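Local coordinates for protein short chain dehydrogenase (A0QTM2 homolog) (Mycobacterium thermoresistibile, PDB 3SC4) that probably catalyses NAD(P)(H)-dependent oxidation or reduction, as a member of the short-chain dehydrogenase family with a Rossmann fold, at residues 19-22 against 23-27; 241-245 against 246-250. All blocks are in the same frame, centred on the assembly; numbering follows the deposited sequence.

Contact 1: residues 19-22 against 23-27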
ATOM      1  N   ARG B  19      23.020   5.824  -9.360  1.00 25.10           N
ATOM      2  CA  ARG B  19      22.882   6.175 -10.779  1.00 24.87           C
ATOM      3  C   ARG B  19      21.623   7.032 -11.023  1.00 23.62           C
ATOM      4  O   ARG B  19      20.816   7.259 -10.125  1.00 21.95           O
ATOM      5  CB  ARG B  19      22.860   4.916 -11.653  1.00 25.26           C
ATOM      6  CG  ARG B  19      21.599   4.013 -11.534  1.00 26.79           C
ATOM      7  CD  ARG B  19      21.649   2.722 -12.425  1.00 30.08           C
ATOM      8  NE  ARG B  19      21.887   1.497 -11.634  1.00 34.98           N
ATOM      9  CZ  ARG B  19      23.085   1.048 -11.232  1.00 37.44           C
ATOM     10  NH1 ARG B  19      24.198   1.680 -11.545  1.00 40.29           N
ATOM     11  NH2 ARG B  19      23.189  -0.052 -10.518  1.00 38.08           N
ATOM     12  N   GLY B  20      21.495   7.538 -12.235  1.00 23.04           N
ATOM     13  CA  GLY B  20      20.265   8.194 -12.648  1.00 22.34           C
ATOM     14  C   GLY B  20      19.771   9.265 -11.709  1.00 21.28           C
ATOM     15  O   GLY B  20      20.541  10.141 -11.318  1.00 21.87           O
ATOM     16  N   ILE B  21      18.489   9.165 -11.346  1.00 19.98           N
ATOM     17  CA  ILE B  21      17.764  10.171 -10.551  1.00 19.05           C
ATOM     18  C   ILE B  21      18.367  10.348  -9.159  1.00 18.32           C
ATOM     19  O   ILE B  21      18.550  11.470  -8.693  1.00 18.25           O
ATOM     20  CB  ILE B  21      16.255   9.785 -10.434  1.00 18.65           C
ATOM     21  CG1 ILE B  21      15.587   9.839 -11.818  1.00 20.46           C
ATOM     22  CG2 ILE B  21      15.516  10.693  -9.468  1.00 18.93           C
ATOM     23  CD1 ILE B  21      14.167   9.269 -11.863  1.00 21.47           C
ATOM     24  N   GLY B  22      18.652   9.243  -8.488  1.00 17.65           N
ATOM     25  CA  GLY B  22      19.270   9.290  -7.162  1.00 18.22           C
ATOM     26  C   GLY B  22      20.646   9.936  -7.180  1.00 19.38           C
ATOM     27  O   GLY B  22      20.962  10.809  -6.376  1.00 19.10           O
ATOM     28  N   LEU B  23      21.473   9.504  -8.115  1.00 20.26           N
ATOM     29  CA  LEU B  23      22.741  10.151  -8.290  1.00 21.88           C
ATOM     30  C   LEU B  23      22.547  11.648  -8.516  1.00 21.76           C
ATOM     31  O   LEU B  23      23.181  12.435  -7.846  1.00 23.08           O
ATOM     32  CB  LEU B  23      23.529   9.503  -9.412  1.00 21.95           C
ATOM     33  CG  LEU B  23      24.965   9.996  -9.579  1.00 23.97           C
ATOM     34  CD1 LEU B  23      25.815   9.778  -8.322  1.00 21.34           C
ATOM     35  CD2 LEU B  23      25.549   9.284 -10.854  1.00 23.20           C
ATOM     36  N   ALA B  24      21.641  12.061  -9.385  1.00 21.13           N
ATOM     37  CA  ALA B  24      21.516  13.514  -9.655  1.00 21.13           C
ATOM     38  C   ALA B  24      21.103  14.292  -8.412  1.00 21.30           C
ATOM     39  O   ALA B  24      21.509  15.428  -8.238  1.00 22.68           O
ATOM     40  CB  ALA B  24      20.562  13.803 -10.816  1.00 19.73           C
ATOM     41  N   ILE B  25      20.285  13.692  -7.555  1.00 21.21           N
ATOM     42  CA  ILE B  25      19.859  14.347  -6.313  1.00 21.26           C
ATOM     43  C   ILE B  25      21.043  14.436  -5.369  1.00 22.52           C
ATOM     44  O   ILE B  25      21.338  15.506  -4.842  1.00 23.13           O
ATOM     45  CB  ILE B  25      18.676  13.619  -5.637  1.00 20.35           C
ATOM     46  CG1 ILE B  25      17.403  13.860  -6.452  1.00 19.99           C
ATOM     47  CG2 ILE B  25      18.438  14.114  -4.199  1.00 18.72           C
ATOM     48  CD1 ILE B  25      16.315  12.837  -6.240  1.00 17.94           C
ATOM     49  N   ALA B  26      21.710  13.307  -5.173  1.00 22.98           N
ATOM     50  CA  ALA B  26      22.930  13.249  -4.388  1.00 24.30           C
ATOM     51  C   ALA B  26      23.933  14.310  -4.851  1.00 25.74           C
ATOM     52  O   ALA B  26      24.446  15.073  -4.042  1.00 26.56           O
ATOM     53  CB  ALA B  26      23.536  11.865  -4.480  1.00 24.04           C
ATOM     54  N   LYS B  27      24.184  14.385  -6.147  1.00 26.11           N
ATOM     55  CA  LYS B  27      25.134  15.374  -6.668  1.00 27.87           C
ATOM     56  C   LYS B  27      24.709  16.808  -6.358  1.00 28.42           C
ATOM     57  O   LYS B  27      25.513  17.622  -5.907  1.00 29.35           O
ATOM     58  CB  LYS B  27      25.379  15.165  -8.176  1.00 28.28           C
ATOM     59  CG  LYS B  27      26.458  14.078  -8.459  1.00 29.88           C
ATOM     60  CD  LYS B  27      26.346  13.409  -9.823  1.00 31.55           C
ATOM     61  CE  LYS B  27      27.068  14.162 -10.949  1.00 33.19           C
ATOM     62  NZ  LYS B  27      26.782  13.481 -12.262  1.00 32.09           N
TER

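Contact 2: residues 241-245 against 246-250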
ATOM      1  N   ASN B 241       2.770  16.861   1.508  1.00 19.24           N
ATOM      2  CA  ASN B 241       2.440  17.232   0.126  1.00 18.99           C
ATOM      3  C   ASN B 241       2.850  16.157  -0.852  1.00 18.12           C
ATOM      4  O   ASN B 241       3.950  15.584  -0.735  1.00 17.62           O
ATOM      5  CB  ASN B 241       3.173  18.491  -0.278  1.00 19.58           C
ATOM      6  CG  ASN B 241       2.812  19.670   0.571  1.00 21.53           C
ATOM      7  OD1 ASN B 241       3.622  20.149   1.375  1.00 23.88           O
ATOM      8  ND2 ASN B 241       1.610  20.177   0.379  1.00 20.42           N
ATOM      9  N   THR B 242       1.990  15.895  -1.834  1.00 18.00           N
ATOM     10  CA  THR B 242       2.341  14.961  -2.910  1.00 16.89           C
ATOM     11  C   THR B 242       2.649  15.838  -4.135  1.00 17.83           C
ATOM     12  O   THR B 242       1.739  16.256  -4.852  1.00 17.74           O
ATOM     13  CB  THR B 242       1.220  13.896  -3.192  1.00 16.82           C
ATOM     14  OG1 THR B 242      -0.009  14.522  -3.603  1.00 16.39           O
ATOM     15  CG2 THR B 242       0.943  13.043  -1.989  1.00 12.85           C
ATOM     16  N   LEU B 243       3.943  16.118  -4.340  1.00 18.14           N
ATOM     17  CA  LEU B 243       4.432  17.136  -5.308  1.00 18.40           C
ATOM     18  C   LEU B 243       4.875  16.597  -6.680  1.00 18.52           C
ATOM     19  O   LEU B 243       5.372  15.466  -6.803  1.00 18.19           O
ATOM     20  CB  LEU B 243       5.630  17.857  -4.687  1.00 17.91           C
ATOM     21  CG  LEU B 243       5.317  18.553  -3.364  1.00 17.45           C
ATOM     22  CD1 LEU B 243       6.578  18.842  -2.579  1.00 16.24           C
ATOM     23  CD2 LEU B 243       4.538  19.845  -3.656  1.00 14.64           C
ATOM     24  N   LEU B 244       4.717  17.441  -7.698  1.00 18.83           N
ATOM     25  CA  LEU B 244       5.235  17.180  -9.040  1.00 18.27           C
ATOM     26  C   LEU B 244       6.459  18.073  -9.338  1.00 18.42           C
ATOM     27  O   LEU B 244       6.428  19.248  -9.040  1.00 18.83           O
ATOM     28  CB  LEU B 244       4.140  17.479 -10.062  1.00 18.62           C
ATOM     29  CG  LEU B 244       2.932  16.545 -10.048  1.00 18.87           C
ATOM     30  CD1 LEU B 244       1.851  17.013 -11.037  1.00 18.83           C
ATOM     31  CD2 LEU B 244       3.380  15.140 -10.356  1.00 15.39           C
ATOM     32  N   CYS B 245       7.514  17.541  -9.958  1.00 18.27           N
ATOM     33  CA  CYS B 245       8.748  18.310 -10.118  1.00 19.14           C
ATOM     34  C   CYS B 245       8.529  19.669 -10.816  1.00 20.08           C
ATOM     35  O   CYS B 245       8.837  20.734 -10.274  1.00 19.85           O
ATOM     36  CB  CYS B 245       9.787  17.498 -10.888  1.00 18.82           C
ATOM     37  SG  CYS B 245      10.368  16.033  -9.988  1.00 19.79           S
ATOM     38  N   GLU B 246       7.977  19.618 -12.016  1.00 20.53           N
ATOM     39  CA  GLU B 246       7.811  20.811 -12.806  1.00 21.91           C
ATOM     40  C   GLU B 246       7.000  21.882 -12.052  1.00 22.94           C
ATOM     41  O   GLU B 246       7.382  23.053 -12.022  1.00 24.04           O
ATOM     42  CB  GLU B 246       7.159  20.465 -14.138  1.00 22.47           C
ATOM     43  CG  GLU B 246       8.080  19.725 -15.096  1.00 22.04           C
ATOM     44  CD  GLU B 246       8.066  18.216 -14.916  1.00 21.89           C
ATOM     45  OE1 GLU B 246       7.803  17.729 -13.786  1.00 20.14           O
ATOM     46  OE2 GLU B 246       8.358  17.520 -15.916  1.00 21.88           O
ATOM     47  N   ASP B 247       5.923  21.472 -11.399  1.00 22.60           N
ATOM     48  CA  ASP B 247       5.115  22.409 -10.613  1.00 23.63           C
ATOM     49  C   ASP B 247       5.943  23.076  -9.503  1.00 23.74           C
ATOM     50  O   ASP B 247       5.863  24.277  -9.291  1.00 25.01           O
ATOM     51  CB  ASP B 247       3.881  21.710 -10.026  1.00 22.95           C
ATOM     52  CG  ASP B 247       3.050  21.024 -11.081  1.00 24.27           C
ATOM     53  OD1 ASP B 247       3.632  20.377 -11.972  1.00 25.88           O
ATOM     54  OD2 ASP B 247       1.808  21.113 -11.035  1.00 27.82           O
ATOM     55  N   VAL B 248       6.732  22.285  -8.795  1.00 23.23           N
ATOM     56  CA  VAL B 248       7.558  22.804  -7.721  1.00 23.00           C
ATOM     57  C   VAL B 248       8.520  23.845  -8.278  1.00 24.22           C
ATOM     58  O   VAL B 248       8.731  24.919  -7.672  1.00 24.35           O
ATOM     59  CB  VAL B 248       8.325  21.662  -7.029  1.00 21.95           C
ATOM     60  CG1 VAL B 248       9.443  22.199  -6.152  1.00 21.72           C
ATOM     61  CG2 VAL B 248       7.357  20.837  -6.224  1.00 19.37           C
ATOM     62  N   LEU B 249       9.078  23.535  -9.444  1.00 24.28           N
ATOM     63  CA  LEU B 249      10.052  24.415 -10.061  1.00 25.54           C
ATOM     64  C   LEU B 249       9.449  25.767 -10.475  1.00 27.48           C
ATOM     65  O   LEU B 249      10.030  26.793 -10.170  1.00 28.77           O
ATOM     66  CB  LEU B 249      10.763  23.710 -11.218  1.00 24.80           C
ATOM     67  CG  LEU B 249      11.791  22.656 -10.723  1.00 23.83           C
ATOM     68  CD1 LEU B 249      12.167  21.693 -11.839  1.00 21.36           C
ATOM     69  CD2 LEU B 249      13.063  23.302 -10.105  1.00 21.05           C
ATOM     70  N   LEU B 250       8.284  25.781 -11.125  1.00 28.42           N
ATOM     71  CA  LEU B 250       7.600  27.053 -11.463  1.00 29.94           C
ATOM     72  C   LEU B 250       7.255  27.878 -10.245  1.00 29.94           C
ATOM     73  O   LEU B 250       7.376  29.089 -10.276  1.00 30.91           O
ATOM     74  CB  LEU B 250       6.290  26.815 -12.227  1.00 30.15           C
ATOM     75  CG  LEU B 250       6.463  26.273 -13.628  1.00 31.93           C
ATOM     76  CD1 LEU B 250       5.104  26.081 -14.287  1.00 34.87           C
ATOM     77  CD2 LEU B 250       7.330  27.202 -14.445  1.00 34.31           C
TER

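Contact 1: residues 19-22 against 23-27
I25 packs back on I21 in the first turns of helix 20-30, the helix after the first Rossmann-fold strand. G20 and G22 are the last two glycines of a segment resembling the TGxxxGxG motif of classical short-chain dehydrogenases, with serine in place of its threonine; in relatives it lies against the cofactor's pyrophosphate. From CB outward, I25 meets backbone first: CB lies 3.7 Å from both G22 O and I21 O, CG1 comes to 3.5 Å from I21 O, and CD1 reaches I21 CG2 at 4.0 Å. With CG1 beside its backbone N (chi1 -72°), the ethyl arm points back along the helix, and the two side chains run alongside each other in one direction; beyond them A228 and Y224 of helix 222-232 cover this side. L23 turns to another side, its CB 3.5 Å from R19 C and its side chain touching A56 and E59 of helix 53-63. The R19 side chain extends away from these turns, its NH1 hydrogen-bonded to G51 O. Backbone N-H groups of L23, A24, I25 and A26 bond to R19, G20, I21 and G22 oxygens. In the first, L23 N stands 3.1 Å from R19 O, well above the carbonyl plane, with C=O...N at 118°.

Contact 2: residues 241-245 against 246-250
V248 reaches back to the strand it follows through its backbone and a methyl group, where strand 242-244, the outermost of the parallel Rossmann sheet within this chain, runs straight into helix 245-252. The backbone bonds come first. L244 O, of the residue at the N-cap position, accepts from V248 N at 3.1 Å, and C245 O accepts from L249 N at 2.9 Å; these close the first turns while the chain swings through 78°.

The apolar part is small. With CG1 anti to the backbone N (chi1 166°), V248 CG2 lies beside that N and meets L243 CB at 3.8 Å, the two side chains crossing at about a right angle, with V230 and V231 of helix 222-232 alongside.

Carboxylates supply the third kind. D247 lies side by side with L244, its OD1 3.5 Å from L244 CB, while E246 bends at chi2 and brings OE1 to 3.5 Å from C245 CB. Neither contact is polar: OD1 pairs with R197 NE, OE1 accepts from R197 N, and OE2 pairs with R219. Two acids at a helix start, where the dipole probably helps stabilise negative charge, thus rest on carbon and tie the turn to R197 and R219.

In the fold
Contact 1 belongs to the first beta-alpha-beta unit, contact 2 to the far end of the same sheet: strand 11-15 is third in the order across it and strand 242-244 is last. Their centres are 18 Å apart and their nearest atoms about 7 Å, so they do not touch. Helix 222-232 bridges them: Y224 meets both I21 and C245, while A225 and A228 face residues 19-27 and A227, V230 and V231 face residues 241-250. Of the two, contact 1 carries the probable cofactor motif; a glycerol lies about 4 Å from the R19 side chain, which may mark a pocket there, though it probably came from the crystallisation liquor.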